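Local atomic coordinates of uncharacterized protein (Xanthomonas campestris pv. campestris, PDB entry 3HIU), a protein that is of unknown function but belongs to the DUF892 family of ferritin-like proteins and forms a four-helix bundle that pairs with a second copy of itself. Residues S3-R6 / L7-W10; A109-R112 / A113-V116; A121-Q124 / E125-Q128. One frame throughout, in Å; residues are numbered along the deposited sequence.

Three local contacts toward one end of a ferritin-like bundle, two within helices and one at the turn between two helices, illustrate how chemistry follows place. Contact 2, in the C-terminal half of helix 94-120, is the buried one, packed with Leu114, Val115 and the Tyr111 ring; contacts 1 and 3, near the starts of helices 2-28 and 124-159, are only partly buried. Contacts 1 and 2 both meet the second subunit, contact 1 largely through charged side chains and contact 2 through small apolar side chains and Arg112, which bonds to Gln148 of that subunit. Contact 3 touches no other chain of the assembly, and its acidic groups gather round a water. Leu7 joins all three, packing on Leu114, Glu123 and Val126.

Contact 1 of 3, residues S3-R6 / L7-W10; sequences SRER and LVKW. With EDO (1,2-ethanediol), chain R.
Arg6 and Trp10, one turn apart on helix 2-28, meet through a CH-pi contact: Arg6 CD lies over one face of the indole, 3.6 Å from the centroid of the six-membered ring of Trp10. The bend at chi2 (62°) brings CD over the ring, and the bend at chi3 (60°) then turns the guanidinium, whose plane lies 37° from that of the indole. Lys9 CD packs at the guanidinium edge, 3.2 Å from Arg6 NH2. Three donors crowd here, and Asp91 of the second subunit takes all of them: Arg6 NH2 and Lys9 NZ in salt bridges, Trp10 NE1 in a hydrogen bond. Arg6 NE pairs with Glu159 of that subunit, and Lys9 NZ also with Asp13. Glu5 O accepts twice, from Lys9 N at 3.2 Å, a donor well above the carbonyl plane, and from O1 of the ethanediol, also 3.2 Å away. Glu5 OE2, by contrast, is covered by Val8 CG2 at 3.1 Å and has no polar partner in the model. Trp10 N to Arg6 O, 2.9 Å, continues the helical bonding. Leu7 and Trp10 face Leu114 of helix 94-120, while Arg4, Leu7 and Val8 pack on Leu63, beyond helix 36-62.

Contact 2 of 3, residues A109-R112 / A113-V116; sequences ASYR and ALVV
The Tyr111 ring meets Leu114 obliquely, neither squarely over a face nor at an edge: Leu114 CD1 stands 4.0 Å from Tyr111 CD1 and 4.2 Å from Tyr111 CE1. The two side chains run side by side in the same direction; chi1 of -78° places the ring beside the tyrosine's own backbone N. Ala14 of helix 2-28 and Ile133 of helix 124-159 also pack on Tyr111, so the ring is shared among three helices. The backbone beneath is helical but uneven. Ala113 N bonds to Ala109 O at 3.1 Å and Val115 N to Tyr111 O at 3.0 Å, both fairly straight, whereas Leu114 N reaches Ser110 O at 2.9 Å with an angle of only 131° and bonds weakly to Tyr111 O as well. Val115 CG2 rests 3.1 Å from Tyr111 O, tightly packed against the turn before it. Leu114 also packs on Leu11 of helix 2-28 and on Cys130 of helix 124-159; Cys130 meets Val115 as well. Away from these, Ala109, Arg112, Ala113 and Val116 touch the second subunit, whose Gln148 bonds both Arg112 NH2 and Ala109 O.

Contact 3 of 3, residues A121-Q124 / E125-Q128; sequences AGEQ and EVAQ
Glu123 and Val126 come together at the start of helix 124-159, with Glu123 CB 3.7 Å from Val126 CG2 and the two side chains crossing at a slant. Beside this apolar touch sits a water with three partners. It donates to Glu125 OE1 at 2.9 Å and accepts from Val126 N at 3.0 Å; its donation to Glu123 OE1, modelled at 2.5 Å, is unusually short, so that its exact length is doubtful. The two carboxylate oxygens, Glu123 OE1 and Glu125 OE1, are 4.4 Å apart; the shared water probably eases their repulsion, and the N-terminal end of the helix may do so too. Both glutamates bend at chi2, Glu123 at -75° and Glu125 at 90°, which turns their carboxylates in toward the water. Glu123 is the N-cap residue, but the water rather than its carboxylate takes up the N-H of Val126. The backbone carbonyl of Glu123 opens the helical bonding, receiving Ala127 N at 3.2 Å, and Gln124 O receives Gln128 N at the same length. Preceding the cap, Gly122 closes helix 94-120 in a Schellman motif with positive phi, 63°, and so turns the chain sharply into the next helix of the antiparallel pair. Behind the first shell, Leu7 of helix 2-28 packs on Ala121, Glu123 and Val126. Leu62 of helix 36-62 touches Glu123 and Val126, while Ala118 of helix 94-120 touches Val126 and Ala127. The far carboxylate oxygen, Glu123 OE2, forms a long, weak ion pair with Arg4.

Contact 1 of 3, residues S3-R6 / L7-W10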
loop_
_atom_site.group_PDB
_atom_site.type_symbol
_atom_site.label_atom_id
_atom_site.label_comp_id
_atom_site.label_asym_id
_atom_site.label_seq_id
_atom_site.Cartn_x
_atom_site.Cartn_y
_atom_site.Cartn_z
ATOM N N SER B 3 -17.948 19.702 8.471
ATOM C CA SER B 3 -16.594 19.498 8.953
ATOM C C SER B 3 -16.549 18.331 9.934
ATOM O O SER B 3 -15.763 17.406 9.758
ATOM C CB SER B 3 -16.060 20.770 9.613
ATOM O OG SER B 3 -16.870 21.157 10.705
ATOM N N ARG B 4 -17.391 18.365 10.961
ATOM C CA ARG B 4 -17.398 17.280 11.933
ATOM C C ARG B 4 -17.743 15.967 11.278
ATOM O O ARG B 4 -17.123 14.946 11.559
ATOM C CB ARG B 4 -18.397 17.522 13.059
ATOM C CG ARG B 4 -18.690 16.254 13.850
ATOM C CD ARG B 4 -19.443 16.534 15.138
ATOM N NE ARG B 4 -18.673 17.347 16.079
ATOM C CZ ARG B 4 -19.054 17.598 17.327
ATOM N NH1 ARG B 4 -20.188 17.088 17.782
ATOM N NH2 ARG B 4 -18.300 18.349 18.119
ATOM N N GLU B 5 -18.746 15.990 10.413
ATOM C CA GLU B 5 -19.254 14.750 9.839
ATOM C C GLU B 5 -18.419 14.205 8.674
ATOM O O GLU B 5 -18.629 13.076 8.242
ATOM C CB GLU B 5 -20.743 14.878 9.484
ATOM C CG GLU B 5 -21.710 14.151 10.449
ATOM C CD GLU B 5 -21.419 14.386 11.933
ATOM O OE1 GLU B 5 -22.355 14.734 12.683
ATOM O OE2 GLU B 5 -20.259 14.209 12.358
ATOM N N ARG B 6 -17.468 14.988 8.174
ATOM C CA ARG B 6 -16.469 14.436 7.263
ATOM C C ARG B 6 -15.341 13.790 8.069
ATOM O O ARG B 6 -14.848 12.721 7.725
ATOM C CB ARG B 6 -15.901 15.509 6.341
ATOM C CG ARG B 6 -14.609 15.083 5.657
ATOM C CD ARG B 6 -14.849 13.870 4.780
ATOM N NE ARG B 6 -15.829 14.178 3.748
ATOM C CZ ARG B 6 -16.511 13.268 3.063
ATOM N NH1 ARG B 6 -17.381 13.655 2.137
ATOM N NH2 ARG B 6 -16.329 11.976 3.305
ATOM N N LEU B 7 -14.937 14.461 9.142
ATOM C CA LEU B 7 -13.963 13.939 10.093
ATOM C C LEU B 7 -14.474 12.602 10.638
ATOM O O LEU B 7 -13.757 11.601 10.640
ATOM C CB LEU B 7 -13.795 14.940 11.243
ATOM C CG LEU B 7 -12.477 15.077 12.008
ATOM C CD1 LEU B 7 -12.741 15.608 13.401
ATOM C CD2 LEU B 7 -11.743 13.760 12.082
ATOM N N VAL B 8 -15.725 12.602 11.096
ATOM C CA VAL B 8 -16.399 11.399 11.582
ATOM C C VAL B 8 -16.458 10.311 10.502
ATOM O O VAL B 8 -16.229 9.126 10.778
ATOM C CB VAL B 8 -17.830 11.724 12.048
ATOM C CG1 VAL B 8 -18.617 10.453 12.288
ATOM C CG2 VAL B 8 -17.799 12.597 13.304
ATOM N N LYS B 9 -16.763 10.727 9.274
ATOM C CA LYS B 9 -16.764 9.833 8.115
ATOM C C LYS B 9 -15.425 9.089 7.911
ATOM O O LYS B 9 -15.412 7.864 7.742
ATOM C CB LYS B 9 -17.131 10.628 6.862
ATOM C CG LYS B 9 -17.733 9.798 5.753
ATOM C CD LYS B 9 -16.662 9.243 4.840
ATOM C CE LYS B 9 -17.226 8.202 3.886
ATOM N NZ LYS B 9 -16.116 7.418 3.276
ATOM N N TRP B 10 -14.311 9.831 7.923
ATOM C CA TRP B 10 -12.973 9.251 7.753
ATOM C C TRP B 10 -12.485 8.556 9.011
ATOM O O TRP B 10 -11.740 7.579 8.936
ATOM C CB TRP B 10 -11.968 10.305 7.282
ATOM C CG TRP B 10 -12.271 10.756 5.901
ATOM C CD1 TRP B 10 -13.091 10.140 5.030
ATOM C CD2 TRP B 10 -11.748 11.907 5.222
ATOM N NE1 TRP B 10 -13.130 10.829 3.843
ATOM C CE2 TRP B 10 -12.306 11.916 3.935
ATOM C CE3 TRP B 10 -10.863 12.923 5.576
ATOM C CZ2 TRP B 10 -12.017 12.906 2.999
ATOM C CZ3 TRP B 10 -10.571 13.905 4.639
ATOM C CH2 TRP B 10 -11.147 13.889 3.371
HETATM C C1 EDO R . -19.864 13.796 4.409
HETATM O O1 EDO R . -19.792 12.659 5.274
HETATM C C2 EDO R . -20.644 13.437 3.145
HETATM O O2 EDO R . -20.587 14.529 2.215
#

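Contact 2 of 3, residues A109-R112 / A113-V116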
loop_
_atom_site.group_PDB
_atom_site.type_symbol
_atom_site.label_atom_id
_atom_site.label_comp_id
_atom_site.label_asym_id
_atom_site.label_seq_id
_atom_site.Cartn_x
_atom_site.Cartn_y
_atom_site.Cartn_z
ATOM N N ALA B 109 -1.366 7.217 4.213
ATOM C CA ALA B 109 -2.174 8.135 3.436
ATOM C C ALA B 109 -3.462 8.519 4.176
ATOM O O ALA B 109 -3.785 9.699 4.292
ATOM C CB ALA B 109 -2.475 7.552 2.070
ATOM N N SER B 110 -4.189 7.534 4.690
ATOM C CA SER B 110 -5.460 7.819 5.356
ATOM C C SER B 110 -5.304 8.715 6.576
ATOM O O SER B 110 -6.069 9.662 6.773
ATOM C CB SER B 110 -6.137 6.523 5.776
ATOM O OG SER B 110 -6.102 5.606 4.707
ATOM N N TYR B 111 -4.312 8.410 7.400
ATOM C CA TYR B 111 -4.109 9.171 8.612
ATOM C C TYR B 111 -3.569 10.573 8.324
ATOM O O TYR B 111 -3.918 11.526 9.017
ATOM C CB TYR B 111 -3.224 8.395 9.582
ATOM C CG TYR B 111 -3.974 7.295 10.306
ATOM C CD1 TYR B 111 -4.984 7.606 11.203
ATOM C CD2 TYR B 111 -3.675 5.951 10.092
ATOM C CE1 TYR B 111 -5.678 6.616 11.878
ATOM C CE2 TYR B 111 -4.367 4.941 10.762
ATOM C CZ TYR B 111 -5.370 5.286 11.658
ATOM O OH TYR B 111 -6.073 4.315 12.343
ATOM N N ARG B 112 -2.731 10.712 7.300
ATOM C CA ARG B 112 -2.324 12.043 6.876
ATOM C C ARG B 112 -3.561 12.862 6.551
ATOM O O ARG B 112 -3.688 13.989 6.999
ATOM C CB ARG B 112 -1.410 11.998 5.653
ATOM C CG ARG B 112 -0.027 11.422 5.912
ATOM C CD ARG B 112 0.828 11.412 4.636
ATOM N NE ARG B 112 1.646 12.616 4.502
ATOM C CZ ARG B 112 1.500 13.537 3.553
ATOM N NH1 ARG B 112 2.297 14.589 3.534
ATOM N NH2 ARG B 112 0.573 13.411 2.618
ATOM N N ALA B 113 -4.477 12.287 5.770
ATOM C CA ALA B 113 -5.691 12.992 5.358
ATOM C C ALA B 113 -6.686 13.161 6.509
ATOM O O ALA B 113 -7.577 14.001 6.437
ATOM C CB ALA B 113 -6.338 12.314 4.164
ATOM N N LEU B 114 -6.530 12.374 7.572
ATOM C CA LEU B 114 -7.299 12.594 8.797
ATOM C C LEU B 114 -6.806 13.806 9.586
ATOM O O LEU B 114 -7.599 14.593 10.105
ATOM C CB LEU B 114 -7.296 11.360 9.692
ATOM C CG LEU B 114 -8.655 10.669 9.728
ATOM C CD1 LEU B 114 -8.499 9.240 10.211
ATOM C CD2 LEU B 114 -9.597 11.456 10.619
ATOM N N VAL B 115 -5.494 13.953 9.681
ATOM C CA VAL B 115 -4.915 15.127 10.313
ATOM C C VAL B 115 -5.410 16.414 9.643
ATOM O O VAL B 115 -5.487 17.465 10.282
ATOM C CB VAL B 115 -3.385 15.072 10.263
ATOM C CG1 VAL B 115 -2.788 16.270 10.977
ATOM C CG2 VAL B 115 -2.891 13.772 10.890
ATOM N N VAL B 116 -5.746 16.323 8.359
ATOM C CA VAL B 116 -6.250 17.469 7.605
ATOM C C VAL B 116 -7.755 17.710 7.831
ATOM O O VAL B 116 -8.197 18.857 7.947
ATOM C CB VAL B 116 -5.951 17.329 6.091
ATOM C CG1 VAL B 116 -6.396 18.571 5.337
ATOM C CG2 VAL B 116 -4.477 17.093 5.866
#

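Contact 3 of 3, residues A121-Q124 / E125-Q128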
loop_
_atom_site.group_PDB
_atom_site.type_symbol
_atom_site.label_atom_id
_atom_site.label_comp_id
_atom_site.label_asym_id
_atom_site.label_seq_id
_atom_site.Cartn_x
_atom_site.Cartn_y
_atom_site.Cartn_z
ATOM N N ALA B 121 -11.472 20.968 10.827
ATOM C CA ALA B 121 -12.618 20.914 11.733
ATOM C C ALA B 121 -12.307 21.584 13.072
ATOM O O ALA B 121 -13.177 21.690 13.940
ATOM C CB ALA B 121 -13.065 19.473 11.949
ATOM N N GLY B 122 -11.062 22.029 13.230
ATOM C CA GLY B 122 -10.629 22.664 14.457
ATOM C C GLY B 122 -10.689 21.724 15.642
ATOM O O GLY B 122 -10.837 22.159 16.783
ATOM N N GLU B 123 -10.597 20.427 15.365
ATOM C CA GLU B 123 -10.473 19.425 16.414
ATOM C C GLU B 123 -9.000 19.096 16.538
ATOM O O GLU B 123 -8.514 18.135 15.945
ATOM C CB GLU B 123 -11.259 18.155 16.066
ATOM C CG GLU B 123 -12.779 18.300 16.057
ATOM C CD GLU B 123 -13.392 18.362 17.452
ATOM O OE1 GLU B 123 -12.673 18.121 18.444
ATOM O OE2 GLU B 123 -14.605 18.651 17.550
ATOM N N GLN B 124 -8.271 19.900 17.296
ATOM C CA GLN B 124 -6.829 19.722 17.361
ATOM C C GLN B 124 -6.394 18.495 18.174
ATOM O O GLN B 124 -5.327 17.945 17.933
ATOM C CB GLN B 124 -6.148 20.999 17.855
ATOM C CG GLN B 124 -6.276 22.180 16.894
ATOM C CD GLN B 124 -5.472 21.999 15.611
ATOM O OE1 GLN B 124 -4.550 21.183 15.548
ATOM N NE2 GLN B 124 -5.817 22.771 14.581
ATOM N N GLU B 125 -7.216 18.064 19.125
ATOM C CA GLU B 125 -6.929 16.856 19.902
ATOM C C GLU B 125 -7.065 15.612 19.033
ATOM O O GLU B 125 -6.242 14.710 19.118
ATOM C CB GLU B 125 -7.861 16.729 21.116
ATOM C CG GLU B 125 -7.663 17.782 22.196
ATOM C CD GLU B 125 -8.514 19.032 21.986
ATOM O OE1 GLU B 125 -9.191 19.145 20.938
ATOM O OE2 GLU B 125 -8.509 19.906 22.881
ATOM N N VAL B 126 -8.118 15.558 18.218
ATOM C CA VAL B 126 -8.292 14.472 17.260
ATOM C C VAL B 126 -7.071 14.413 16.345
ATOM O O VAL B 126 -6.529 13.346 16.090
ATOM C CB VAL B 126 -9.582 14.650 16.412
ATOM C CG1 VAL B 126 -9.727 13.514 15.415
ATOM C CG2 VAL B 126 -10.797 14.708 17.308
ATOM N N ALA B 127 -6.630 15.579 15.882
ATOM C CA ALA B 127 -5.505 15.681 14.964
ATOM C C ALA B 127 -4.222 15.079 15.539
ATOM O O ALA B 127 -3.426 14.482 14.811
ATOM C CB ALA B 127 -5.290 17.135 14.560
ATOM N N GLN B 128 -4.020 15.241 16.841
ATOM C CA GLN B 128 -2.831 14.699 17.496
ATOM C C GLN B 128 -2.913 13.178 17.556
ATOM O O GLN B 128 -1.958 12.490 17.207
ATOM C CB GLN B 128 -2.648 15.285 18.906
ATOM C CG GLN B 128 -1.209 15.737 19.238
ATOM C CD GLN B 128 -0.264 14.591 19.582
ATOM O OE1 GLN B 128 0.659 14.283 18.823
ATOM N NE2 GLN B 128 -0.487 13.961 20.732
HETATM O O HOH W 1 -10.466 17.192 19.251
#